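Local coordinates for capsid protein (Macrobrachium rosenbergii nodavirus, PDB 5YKU) that forms the shell of a shrimp nodavirus particle, with this protrusion domain probably building its dimeric surface spikes, at residues G17-P22 with Y29-T34; T34-K37 with K41-I44; I86-N91 with A96-V101. All blocks are in the same frame, centred on the assembly; numbering follows the deposited sequence.

Contact 1 of 3, residues G17-P22 with Y29-T34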
ATOM      1  N   GLY A  17      -3.988   5.450   3.743  1.00  9.76           N
ATOM      2  CA  GLY A  17      -3.546   6.425   2.830  1.00 10.28           C
ATOM      3  C   GLY A  17      -3.864   6.113   1.412  1.00  9.06           C
ATOM      4  O   GLY A  17      -4.471   5.099   1.066  1.00  9.48           O
ATOM      5  N   ASN A  18      -3.546   7.039   0.526  1.00 10.15           N
ATOM      6  CA  ASN A  18      -3.807   6.983  -0.899  1.00  8.83           C
ATOM      7  C   ASN A  18      -2.547   6.819  -1.664  1.00  8.98           C
ATOM      8  O   ASN A  18      -1.520   7.452  -1.401  1.00 10.01           O
ATOM      9  CB  ASN A  18      -4.477   8.289  -1.333  1.00  9.79           C
ATOM     10  CG  ASN A  18      -5.816   8.450  -0.766  1.00 12.22           C
ATOM     11  OD1 ASN A  18      -6.572   7.540  -0.493  1.00 13.50           O
ATOM     12  ND2 ASN A  18      -6.226   9.721  -0.646  1.00 17.85           N
ATOM     13  N   TRP A  19      -2.586   5.946  -2.654  1.00  9.26           N
ATOM     14  CA  TRP A  19      -1.549   5.889  -3.670  1.00  9.09           C
ATOM     15  C   TRP A  19      -1.737   7.027  -4.662  1.00  8.89           C
ATOM     16  O   TRP A  19      -2.851   7.232  -5.158  1.00  9.19           O
ATOM     17  CB  TRP A  19      -1.642   4.537  -4.436  1.00  9.03           C
ATOM     18  CG  TRP A  19      -1.430   3.339  -3.589  1.00  8.11           C
ATOM     19  CD1 TRP A  19      -2.366   2.381  -3.307  1.00  9.25           C
ATOM     20  CD2 TRP A  19      -0.251   2.950  -2.883  1.00  8.08           C
ATOM     21  NE1 TRP A  19      -1.839   1.425  -2.497  1.00  9.10           N
ATOM     22  CE2 TRP A  19      -0.528   1.731  -2.198  1.00  7.84           C
ATOM     23  CE3 TRP A  19       1.012   3.522  -2.717  1.00  8.99           C
ATOM     24  CZ2 TRP A  19       0.407   1.068  -1.438  1.00  8.48           C
ATOM     25  CZ3 TRP A  19       1.948   2.859  -1.969  1.00  9.03           C
ATOM     26  CH2 TRP A  19       1.684   1.625  -1.358  1.00  9.22           C
ATOM     27  N   VAL A  20      -0.681   7.776  -4.918  1.00 10.00           N
ATOM     28  CA  VAL A  20      -0.788   8.860  -5.877  1.00 10.06           C
ATOM     29  C   VAL A  20      -1.290   8.339  -7.239  1.00  9.76           C
ATOM     30  O   VAL A  20      -0.683   7.370  -7.717  1.00 10.63           O
ATOM     31  CB  VAL A  20       0.577   9.496  -6.000  1.00 11.09           C
ATOM     32  CG1 VAL A  20       0.563  10.594  -7.082  1.00 13.36           C
ATOM     33  CG2 VAL A  20       1.063  10.145  -4.691  1.00 12.92           C
ATOM     34  N   PRO A  21      -2.291   8.930  -7.834  1.00  8.97           N
ATOM     35  CA  PRO A  21      -2.752   8.446  -9.147  1.00 10.00           C
ATOM     36  C   PRO A  21      -1.765   8.697 -10.258  1.00 10.15           C
ATOM     37  O   PRO A  21      -0.960   9.638 -10.201  1.00 10.51           O
ATOM     38  CB  PRO A  21      -4.017   9.170  -9.369  1.00 11.02           C
ATOM     39  CG  PRO A  21      -4.492   9.639  -8.003  1.00 12.05           C
ATOM     40  CD  PRO A  21      -3.211   9.932  -7.294  1.00 10.11           C
ATOM     41  N   PRO A  22      -1.777   7.882 -11.267  1.00  9.93           N
ATOM     42  CA  PRO A  22      -0.955   8.126 -12.446  1.00  9.58           C
ATOM     43  C   PRO A  22      -1.501   9.315 -13.211  1.00  9.10           C
ATOM     44  O   PRO A  22      -2.605   9.760 -13.092  1.00 10.34           O
ATOM     45  CB  PRO A  22      -1.165   6.827 -13.314  1.00  9.76           C
ATOM     46  CG  PRO A  22      -2.511   6.379 -12.964  1.00 10.31           C
ATOM     47  CD  PRO A  22      -2.700   6.724 -11.469  1.00 10.46           C
ATOM     48  N   TYR A  29       6.076   4.003 -11.527  1.00 11.73           N
ATOM     49  CA  TYR A  29       6.506   5.074 -10.698  1.00 10.52           C
ATOM     50  C   TYR A  29       6.660   4.611  -9.265  1.00 11.18           C
ATOM     51  O   TYR A  29       6.326   3.484  -8.950  1.00 11.55           O
ATOM     52  CB  TYR A  29       5.549   6.242 -10.853  1.00 11.72           C
ATOM     53  CG  TYR A  29       4.065   6.032 -10.428  1.00 10.86           C
ATOM     54  CD1 TYR A  29       3.226   5.324 -11.218  1.00 13.55           C
ATOM     55  CD2 TYR A  29       3.566   6.528  -9.277  1.00 10.49           C
ATOM     56  CE1 TYR A  29       1.884   5.160 -10.976  1.00 12.43           C
ATOM     57  CE2 TYR A  29       2.255   6.388  -8.911  1.00 10.64           C
ATOM     58  CZ  TYR A  29       1.353   5.744  -9.806  1.00 11.19           C
ATOM     59  OH  TYR A  29       0.023   5.607  -9.518  1.00 11.12           O
ATOM     60  N   THR A  30       7.233   5.448  -8.428  1.00 11.07           N
ATOM     61  CA  THR A  30       7.402   5.127  -7.037  1.00 11.74           C
ATOM     62  C   THR A  30       6.694   6.057  -6.112  1.00  9.95           C
ATOM     63  O   THR A  30       6.352   7.149  -6.456  1.00 12.57           O
ATOM     64  CB  THR A  30       8.856   5.001  -6.643  1.00 11.24           C
ATOM     65  OG1 THR A  30       9.466   6.302  -6.779  1.00 13.73           O
ATOM     66  CG2 THR A  30       9.615   3.998  -7.484  1.00 11.52           C
ATOM     67  N   GLN A  31       6.480   5.608  -4.890  1.00  9.87           N
ATOM     68  CA  GLN A  31       5.916   6.403  -3.795  1.00  9.41           C
ATOM     69  C   GLN A  31       6.598   6.025  -2.543  1.00 10.21           C
ATOM     70  O   GLN A  31       6.715   4.825  -2.215  1.00 10.48           O
ATOM     71  CB  GLN A  31       4.430   6.183  -3.647  1.00 10.16           C
ATOM     72  CG  GLN A  31       3.756   7.056  -2.625  1.00 10.66           C
ATOM     73  CD  GLN A  31       2.261   7.026  -2.706  1.00 10.59           C
ATOM     74  OE1 GLN A  31       1.694   6.790  -3.773  1.00 11.74           O
ATOM     75  NE2 GLN A  31       1.556   7.307  -1.664  1.00 11.50           N
ATOM     76  N   ASP A  32       7.029   6.978  -1.738  1.00 10.04           N
ATOM     77  CA  ASP A  32       7.562   6.753  -0.408  1.00 10.43           C
ATOM     78  C   ASP A  32       6.549   6.970   0.634  1.00 11.17           C
ATOM     79  O   ASP A  32       5.983   8.083   0.732  1.00 12.64           O
ATOM     80  CB  ASP A  32       8.790   7.727  -0.165  1.00 12.00           C
ATOM     81  CG  ASP A  32       9.950   7.477  -0.981  1.00 12.69           C
ATOM     82  OD1 ASP A  32      10.052   6.503  -1.719  1.00 13.54           O
ATOM     83  OD2 ASP A  32      10.977   8.266  -0.812  1.00 15.74           O
ATOM     84  N   ILE A  33       6.189   5.948   1.361  1.00 10.77           N
ATOM     85  CA  ILE A  33       5.341   6.095   2.549  1.00 12.07           C
ATOM     86  C   ILE A  33       6.242   6.554   3.644  1.00 12.52           C
ATOM     87  O   ILE A  33       7.360   6.012   3.844  1.00 12.76           O
ATOM     88  CB  ILE A  33       4.620   4.794   2.893  1.00 12.47           C
ATOM     89  CG1 ILE A  33       3.673   4.398   1.770  1.00 12.33           C
ATOM     90  CG2 ILE A  33       3.859   4.876   4.213  1.00 14.10           C
ATOM     91  CD1 ILE A  33       2.762   3.185   2.019  1.00 13.99           C
ATOM     92  N   THR A  34       5.829   7.534   4.412  1.00 13.04           N
ATOM     93  CA  THR A  34       6.687   8.176   5.422  1.00 11.99           C
ATOM     94  C   THR A  34       5.939   8.235   6.744  1.00 12.68           C
ATOM     95  O   THR A  34       4.772   7.917   6.842  1.00 12.99           O
ATOM     96  CB  THR A  34       7.150   9.531   4.884  1.00 15.53           C
ATOM     97  OG1 THR A  34       8.213  10.104   5.666  1.00 19.23           O
ATOM     98  CG2 THR A  34       5.955  10.460   4.970  1.00 17.90           C
TER
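Residues 18-22 and 29-33 run nearly antiparallel, their end-to-end directions 167° apart; the CA atoms of Val20 and Gln31 are 7.4 Å apart, too far for backbone pairing, and side chains bridge the gap. Gln31 is the main bridge. Its CG turned away from the backbone N (chi1 -175°) and its chain extended, it brings its amide to the backbone just past Asn18: NE2 donates to Asn18 O at 3.1 Å, almost straight and in the amide plane, while OE1 accepts Val20 N at 2.8 Å. Two bonds thus fix the flip of the amide, and OE1 also sits at the edge of the Trp19 ring, whose plane is turned 73° from the amide. The domain is a jelly-roll sandwich in which strands 10-18 and 26-33 are edge strands of the two facing sheets, and this contact joins those edges. Further along, Tyr29 OH donates to Val20 O at 2.6 Å, in the carbonyl plane, and Pro22 CD packs beside the hydroxyl. On the inner side, Trp19 CH2 meets Ile33 CD1 at 3.9 Å; the indole NE1 is hydrogen-bonded to Tyr74 OH, and Phe98 meets the same ring edge-to-face.

Contact 2 of 3, residues T34-K37 with K41-I44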
ATOM      1  N   THR A  34       5.829   7.534   4.412  1.00 13.04           N
ATOM      2  CA  THR A  34       6.687   8.176   5.422  1.00 11.99           C
ATOM      3  C   THR A  34       5.939   8.235   6.744  1.00 12.68           C
ATOM      4  O   THR A  34       4.772   7.917   6.842  1.00 12.99           O
ATOM      5  CB  THR A  34       7.150   9.531   4.884  1.00 15.53           C
ATOM      6  OG1 THR A  34       8.213  10.104   5.666  1.00 19.23           O
ATOM      7  CG2 THR A  34       5.955  10.460   4.970  1.00 17.90           C
ATOM      8  N   GLY A  35       6.706   8.593   7.798  1.00 12.56           N
ATOM      9  CA  GLY A  35       6.123   8.740   9.086  1.00 12.70           C
ATOM     10  C   GLY A  35       5.945   7.468   9.881  1.00 13.81           C
ATOM     11  O   GLY A  35       5.132   7.399  10.799  1.00 16.84           O
ATOM     12  N   LEU A  36       6.568   6.381   9.461  1.00 12.49           N
ATOM     13  CA  LEU A  36       6.442   5.068  10.129  1.00 11.82           C
ATOM     14  C   LEU A  36       7.505   4.977  11.184  1.00 11.48           C
ATOM     15  O   LEU A  36       8.534   5.662  11.108  1.00 12.97           O
ATOM     16  CB  LEU A  36       6.647   3.956   9.120  1.00 11.49           C
ATOM     17  CG  LEU A  36       5.690   3.943   7.973  1.00 13.02           C
ATOM     18  CD1 LEU A  36       6.161   2.892   6.941  1.00 15.92           C
ATOM     19  CD2 LEU A  36       4.293   3.677   8.414  1.00 15.80           C
ATOM     20  N   LYS A  37       7.308   4.152  12.201  1.00 12.24           N
ATOM     21  CA  LYS A  37       8.337   3.994  13.210  1.00 10.87           C
ATOM     22  C   LYS A  37       9.569   3.430  12.547  1.00 11.87           C
ATOM     23  O   LYS A  37       9.527   2.333  11.960  1.00 10.95           O
ATOM     24  CB  LYS A  37       7.888   3.128  14.388  1.00 12.11           C
ATOM     25  CG  LYS A  37       8.811   3.093  15.513  1.00 13.26           C
ATOM     26  CD  LYS A  37       8.208   2.383  16.734  1.00 14.13           C
ATOM     27  CE  LYS A  37       9.133   2.539  17.911  1.00 16.47           C
ATOM     28  NZ  LYS A  37      10.444   1.952  17.788  1.00 19.51           N
ATOM     29  N   LYS A  41       8.355  -3.403  11.707  1.00  9.87           N
ATOM     30  CA  LYS A  41       7.836  -4.411  10.746  1.00  9.96           C
ATOM     31  C   LYS A  41       6.332  -4.221  10.669  1.00  8.63           C
ATOM     32  O   LYS A  41       5.613  -4.089  11.645  1.00  9.33           O
ATOM     33  CB  LYS A  41       8.137  -5.797  11.243  1.00 11.96           C
ATOM     34  CG  LYS A  41       9.613  -6.008  11.370  1.00 14.98           C
ATOM     35  CD  LYS A  41       9.876  -7.185  12.324  1.00 21.11           C
ATOM     36  CE  LYS A  41      11.341  -7.713  12.362  1.00 24.89           C
ATOM     37  NZ  LYS A  41      11.460  -8.757  13.482  1.00 25.16           N
ATOM     38  N   PHE A  42       5.840  -4.247   9.439  1.00  8.65           N
ATOM     39  CA  PHE A  42       4.457  -3.935   9.076  1.00  8.17           C
ATOM     40  C   PHE A  42       3.938  -4.919   8.094  1.00  8.36           C
ATOM     41  O   PHE A  42       4.691  -5.621   7.334  1.00  9.09           O
ATOM     42  CB  PHE A  42       4.403  -2.577   8.417  1.00  9.45           C
ATOM     43  CG  PHE A  42       4.864  -1.462   9.300  1.00  9.31           C
ATOM     44  CD1 PHE A  42       3.937  -0.853  10.163  1.00 10.23           C
ATOM     45  CD2 PHE A  42       6.179  -0.994   9.298  1.00 10.06           C
ATOM     46  CE1 PHE A  42       4.338   0.232  10.980  1.00 10.75           C
ATOM     47  CE2 PHE A  42       6.582   0.031  10.113  1.00 10.49           C
ATOM     48  CZ  PHE A  42       5.668   0.681  10.975  1.00 10.97           C
ATOM     49  N   ILE A  43       2.602  -4.940   7.975  1.00  9.03           N
ATOM     50  CA  ILE A  43       1.880  -5.481   6.792  1.00  9.93           C
ATOM     51  C   ILE A  43       1.091  -4.354   6.194  1.00  8.80           C
ATOM     52  O   ILE A  43       0.423  -3.616   6.939  1.00 10.21           O
ATOM     53  CB  ILE A  43       0.933  -6.616   7.268  1.00 10.97           C
ATOM     54  CG1 ILE A  43       1.616  -7.833   7.730  1.00 11.71           C
ATOM     55  CG2 ILE A  43       0.004  -7.040   6.097  1.00 13.06           C
ATOM     56  CD1 ILE A  43       2.374  -8.618   6.670  1.00 12.76           C
ATOM     57  N   ILE A  44       1.111  -4.181   4.904  1.00  7.97           N
ATOM     58  CA  ILE A  44       0.203  -3.237   4.188  1.00  7.96           C
ATOM     59  C   ILE A  44      -0.740  -4.070   3.326  1.00  8.29           C
ATOM     60  O   ILE A  44      -0.293  -5.021   2.618  1.00  8.28           O
ATOM     61  CB  ILE A  44       1.043  -2.213   3.394  1.00  7.97           C
ATOM     62  CG1 ILE A  44       0.166  -1.182   2.699  1.00  8.10           C
ATOM     63  CG2 ILE A  44       2.025  -2.864   2.408  1.00  8.35           C
ATOM     64  CD1 ILE A  44       0.935  -0.051   2.140  1.00  9.14           C
TER
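Leu36 meets Phe42 at the far end of the phenyl ring: Leu36 CB lies 3.9 Å from Phe42 CZ and about as far from CE2, while the CD2 methyl reaches over one face, 4.2 Å from CZ. The two side chains lie at a slant to each other. Beside them the backbone of Lys37 comes to the ring edge, its N 4.0 Å from Phe42 CZ and near the ring plane. Phe42 holds its CG beside the backbone N (chi1 -61°), which sends the ring off strand 41-47 toward the connection that runs in from strand 26-33. Next to it in the same sheet, Phe88 meets the Phe42 ring at a shallow tilt, and Ile117 and Arg119 of strand 114-121 touch it. The connection is held by a backbone hydrogen bond between Leu36 and Gly94, and by Lys37, whose NZ turns away from the phenyl to bond Asn124 O near the chain end. Leu36 also packs on Phe88 and Ala90, so this crossing between the two jelly-roll sheets covers one end of their core. No hydrogen bond joins the two segments; burial of the Leu36 and Phe42 side chains from water, with dispersion, holds them, and polar fastening comes from elsewhere in the chain.

Contact 3 of 3, residues I86-N91 with A96-V101; sequences ISFQAN and ATFTLV
Phe98 points its edge into the face of Phe88 in a T-shaped stack: the planes stand 84° apart, the centroids are separated by 5.5 Å, and Phe98 CZ lies over the centre of the Phe88 ring, 4.0 Å above its plane. Phe88 CG sits between its own backbone N and carbonyl carbon (chi1 72°), and from there the ring presents that face to strand 96-104. The methyl of Ala96 comes obliquely at the CD2-CE2 flank of the same ring, from the same side as Phe98, with CB 3.6 Å from both CD2 and CE2. Ile86, two residues before Phe88 on its strand, comes alongside Phe98 rather than over it: its CD1 lies in the ring plane, 4.0 Å from CE2. Strands 86-89 and 96-101 run roughly antiparallel, at 147°, but their axes stay 8.7 Å apart. Strand 81-89 belongs to one sheet of the jelly roll and strand 96-104 to the other, and their side chains meet in the core between the sheets. Cys63 of strand 57-63 touches Ile86, Phe88 and Phe98, and Ile33 packs against Phe98. All four contacting residues are buried and apolar: dispersion is joined by the weak electrostatic attraction of ring-edge hydrogens for a pi face.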
ATOM      1  N   ILE A  86       1.700  -6.770   1.336  1.00  8.68           N
ATOM      2  CA  ILE A  86       3.201  -6.753   1.383  1.00  8.28           C
ATOM      3  C   ILE A  86       3.635  -6.779   2.833  1.00  9.29           C
ATOM      4  O   ILE A  86       3.096  -5.990   3.646  1.00  8.99           O
ATOM      5  CB  ILE A  86       3.733  -5.536   0.655  1.00  8.60           C
ATOM      6  CG1 ILE A  86       3.343  -5.583  -0.849  1.00 10.08           C
ATOM      7  CG2 ILE A  86       5.226  -5.409   0.811  1.00 11.18           C
ATOM      8  CD1 ILE A  86       3.478  -4.290  -1.587  1.00 10.19           C
ATOM      9  N   SER A  87       4.609  -7.586   3.192  1.00  8.81           N
ATOM     10  CA  SER A  87       5.323  -7.518   4.427  1.00  9.29           C
ATOM     11  C   SER A  87       6.572  -6.763   4.211  1.00  9.74           C
ATOM     12  O   SER A  87       7.295  -7.031   3.259  1.00 10.46           O
ATOM     13  CB  SER A  87       5.616  -8.909   4.888  1.00 12.47           C
ATOM     14  OG  SER A  87       6.468  -9.531   4.002  1.00 18.48           O
ATOM     15  N   PHE A  88       6.831  -5.784   5.065  1.00  9.28           N
ATOM     16  CA  PHE A  88       8.005  -4.955   4.918  1.00  9.06           C
ATOM     17  C   PHE A  88       8.426  -4.379   6.244  1.00  8.52           C
ATOM     18  O   PHE A  88       7.650  -4.267   7.184  1.00 10.26           O
ATOM     19  CB  PHE A  88       7.784  -3.826   3.891  1.00 10.20           C
ATOM     20  CG  PHE A  88       6.872  -2.750   4.374  1.00  9.93           C
ATOM     21  CD1 PHE A  88       5.507  -2.891   4.321  1.00 10.84           C
ATOM     22  CD2 PHE A  88       7.395  -1.609   4.900  1.00  9.68           C
ATOM     23  CE1 PHE A  88       4.661  -1.866   4.833  1.00 10.19           C
ATOM     24  CE2 PHE A  88       6.546  -0.612   5.418  1.00  9.53           C
ATOM     25  CZ  PHE A  88       5.187  -0.756   5.386  1.00 10.52           C
ATOM     26  N   GLN A  89       9.656  -3.899   6.287  1.00  9.41           N
ATOM     27  CA  GLN A  89      10.221  -3.215   7.422  1.00 10.25           C
ATOM     28  C   GLN A  89      10.506  -1.791   6.978  1.00 10.17           C
ATOM     29  O   GLN A  89      11.070  -1.570   5.902  1.00 12.25           O
ATOM     30  CB  GLN A  89      11.508  -3.896   7.869  1.00 12.35           C
ATOM     31  CG  GLN A  89      12.178  -3.334   9.111  1.00 15.34           C
ATOM     32  CD  GLN A  89      13.312  -4.264   9.499  1.00 21.60           C
ATOM     33  OE1 GLN A  89      13.238  -5.465   9.310  1.00 25.53           O
ATOM     34  NE2 GLN A  89      14.399  -3.668   9.744  1.00 24.51           N
ATOM     35  N   ALA A  90      10.047  -0.808   7.764  1.00  9.32           N
ATOM     36  CA  ALA A  90      10.418   0.599   7.494  1.00 10.49           C
ATOM     37  C   ALA A  90      11.951   0.708   7.623  1.00 11.10           C
ATOM     38  O   ALA A  90      12.583   0.055   8.444  1.00 10.82           O
ATOM     39  CB  ALA A  90       9.737   1.574   8.426  1.00 11.00           C
ATOM     40  N   ASN A  91      12.496   1.642   6.832  1.00 10.58           N
ATOM     41  CA  ASN A  91      13.953   1.909   6.886  1.00 10.02           C
ATOM     42  C   ASN A  91      14.266   2.727   8.127  1.00 11.16           C
ATOM     43  O   ASN A  91      13.426   3.021   8.969  1.00 10.78           O
ATOM     44  CB  ASN A  91      14.397   2.474   5.552  1.00 10.02           C
ATOM     45  CG  ASN A  91      13.964   3.883   5.348  1.00 10.02           C
ATOM     46  OD1 ASN A  91      13.452   4.560   6.246  1.00 10.90           O
ATOM     47  ND2 ASN A  91      14.161   4.335   4.106  1.00 12.16           N
ATOM     48  N   ALA A  96       9.248   3.708   3.548  1.00  9.52           N
ATOM     49  CA  ALA A  96       9.357   2.561   2.662  1.00  9.31           C
ATOM     50  C   ALA A  96       8.966   2.996   1.279  1.00  8.79           C
ATOM     51  O   ALA A  96       7.973   3.706   1.123  1.00 10.14           O
ATOM     52  CB  ALA A  96       8.503   1.403   3.174  1.00 10.34           C
ATOM     53  N   THR A  97       9.705   2.570   0.289  1.00  9.45           N
ATOM     54  CA  THR A  97       9.453   2.921  -1.079  1.00  9.41           C
ATOM     55  C   THR A  97       8.765   1.785  -1.780  1.00  9.69           C
ATOM     56  O   THR A  97       9.149   0.625  -1.675  1.00 10.88           O
ATOM     57  CB  THR A  97      10.750   3.221  -1.818  1.00 10.75           C
ATOM     58  OG1 THR A  97      11.413   4.341  -1.186  1.00 12.21           O
ATOM     59  CG2 THR A  97      10.535   3.575  -3.279  1.00 11.78           C
ATOM     60  N   PHE A  98       7.738   2.086  -2.518  1.00  9.42           N
ATOM     61  CA  PHE A  98       6.928   1.172  -3.357  1.00  9.00           C
ATOM     62  C   PHE A  98       6.980   1.529  -4.793  1.00  8.80           C
ATOM     63  O   PHE A  98       7.071   2.708  -5.133  1.00 10.54           O
ATOM     64  CB  PHE A  98       5.447   1.197  -2.881  1.00  9.49           C
ATOM     65  CG  PHE A  98       5.312   0.722  -1.456  1.00  9.68           C
ATOM     66  CD1 PHE A  98       5.547   1.606  -0.381  1.00 10.25           C
ATOM     67  CD2 PHE A  98       4.937  -0.550  -1.161  1.00  9.31           C
ATOM     68  CE1 PHE A  98       5.495   1.142   0.929  1.00 10.97           C
ATOM     69  CE2 PHE A  98       4.878  -0.990   0.153  1.00  9.68           C
ATOM     70  CZ  PHE A  98       5.157  -0.149   1.199  1.00  9.88           C
ATOM     71  N   THR A  99       6.926   0.510  -5.611  1.00  9.81           N
ATOM     72  CA  THR A  99       6.840   0.663  -7.070  1.00 10.21           C
ATOM     73  C   THR A  99       5.461   0.344  -7.533  1.00 10.74           C
ATOM     74  O   THR A  99       4.914  -0.747  -7.202  1.00 11.61           O
ATOM     75  CB  THR A  99       7.837  -0.223  -7.797  1.00 11.21           C
ATOM     76  OG1 THR A  99       9.165   0.263  -7.443  1.00 13.64           O
ATOM     77  CG2 THR A  99       7.730  -0.083  -9.307  1.00 13.24           C
ATOM     78  N   LEU A 100       4.809   1.224  -8.191  1.00  9.58           N
ATOM     79  CA  LEU A 100       3.508   1.151  -8.750  1.00  9.07           C
ATOM     80  C   LEU A 100       3.552   1.002 -10.235  1.00  9.03           C
ATOM     81  O   LEU A 100       4.251   1.735 -10.929  1.00 10.02           O
ATOM     82  CB  LEU A 100       2.639   2.353  -8.411  1.00 10.52           C
ATOM     83  CG  LEU A 100       2.405   2.630  -6.896  1.00 10.08           C
ATOM     84  CD1 LEU A 100       3.546   3.507  -6.351  1.00 11.43           C
ATOM     85  CD2 LEU A 100       1.076   3.268  -6.648  1.00 10.29           C
ATOM     86  N   VAL A 101       2.870   0.023 -10.790  1.00  9.36           N
ATOM     87  CA  VAL A 101       2.721  -0.191 -12.223  1.00  9.68           C
ATOM     88  C   VAL A 101       1.249  -0.066 -12.552  1.00  9.83           C
ATOM     89  O   VAL A 101       0.424  -0.849 -11.983  1.00  9.55           O
ATOM     90  CB  VAL A 101       3.292  -1.516 -12.653  1.00 10.85           C
ATOM     91  CG1 VAL A 101       3.055  -1.729 -14.175  1.00 11.07           C
ATOM     92  CG2 VAL A 101       4.755  -1.722 -12.274  1.00 11.35           C
TER

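Contact 3 lies wholly in the hydrophobic interior and contact 2 closes over one end of it, whereas contact 1 straddles the boundary, with exposed residues outside and Trp19 and Ile33 inside. Only contact 1 has hydrogen bonds between its segments, in keeping with its position where the sheet margins approach. Contact 1 joins edge strands of the two jelly-roll sheets, contact 2 a crossing connection to a strand, and contact 3 strands of the two facing sheets. Strand 26-33 of contact 1 pairs with strand 96-104 of contact 3, where Tyr29 O and Leu100 N are 2.8 Å apart; strand 41-47 of contact 2 pairs with strand 81-89. Contacts 1 and 2 share Thr34, and Ile44, on the strand of contact 2, packs on Ile33.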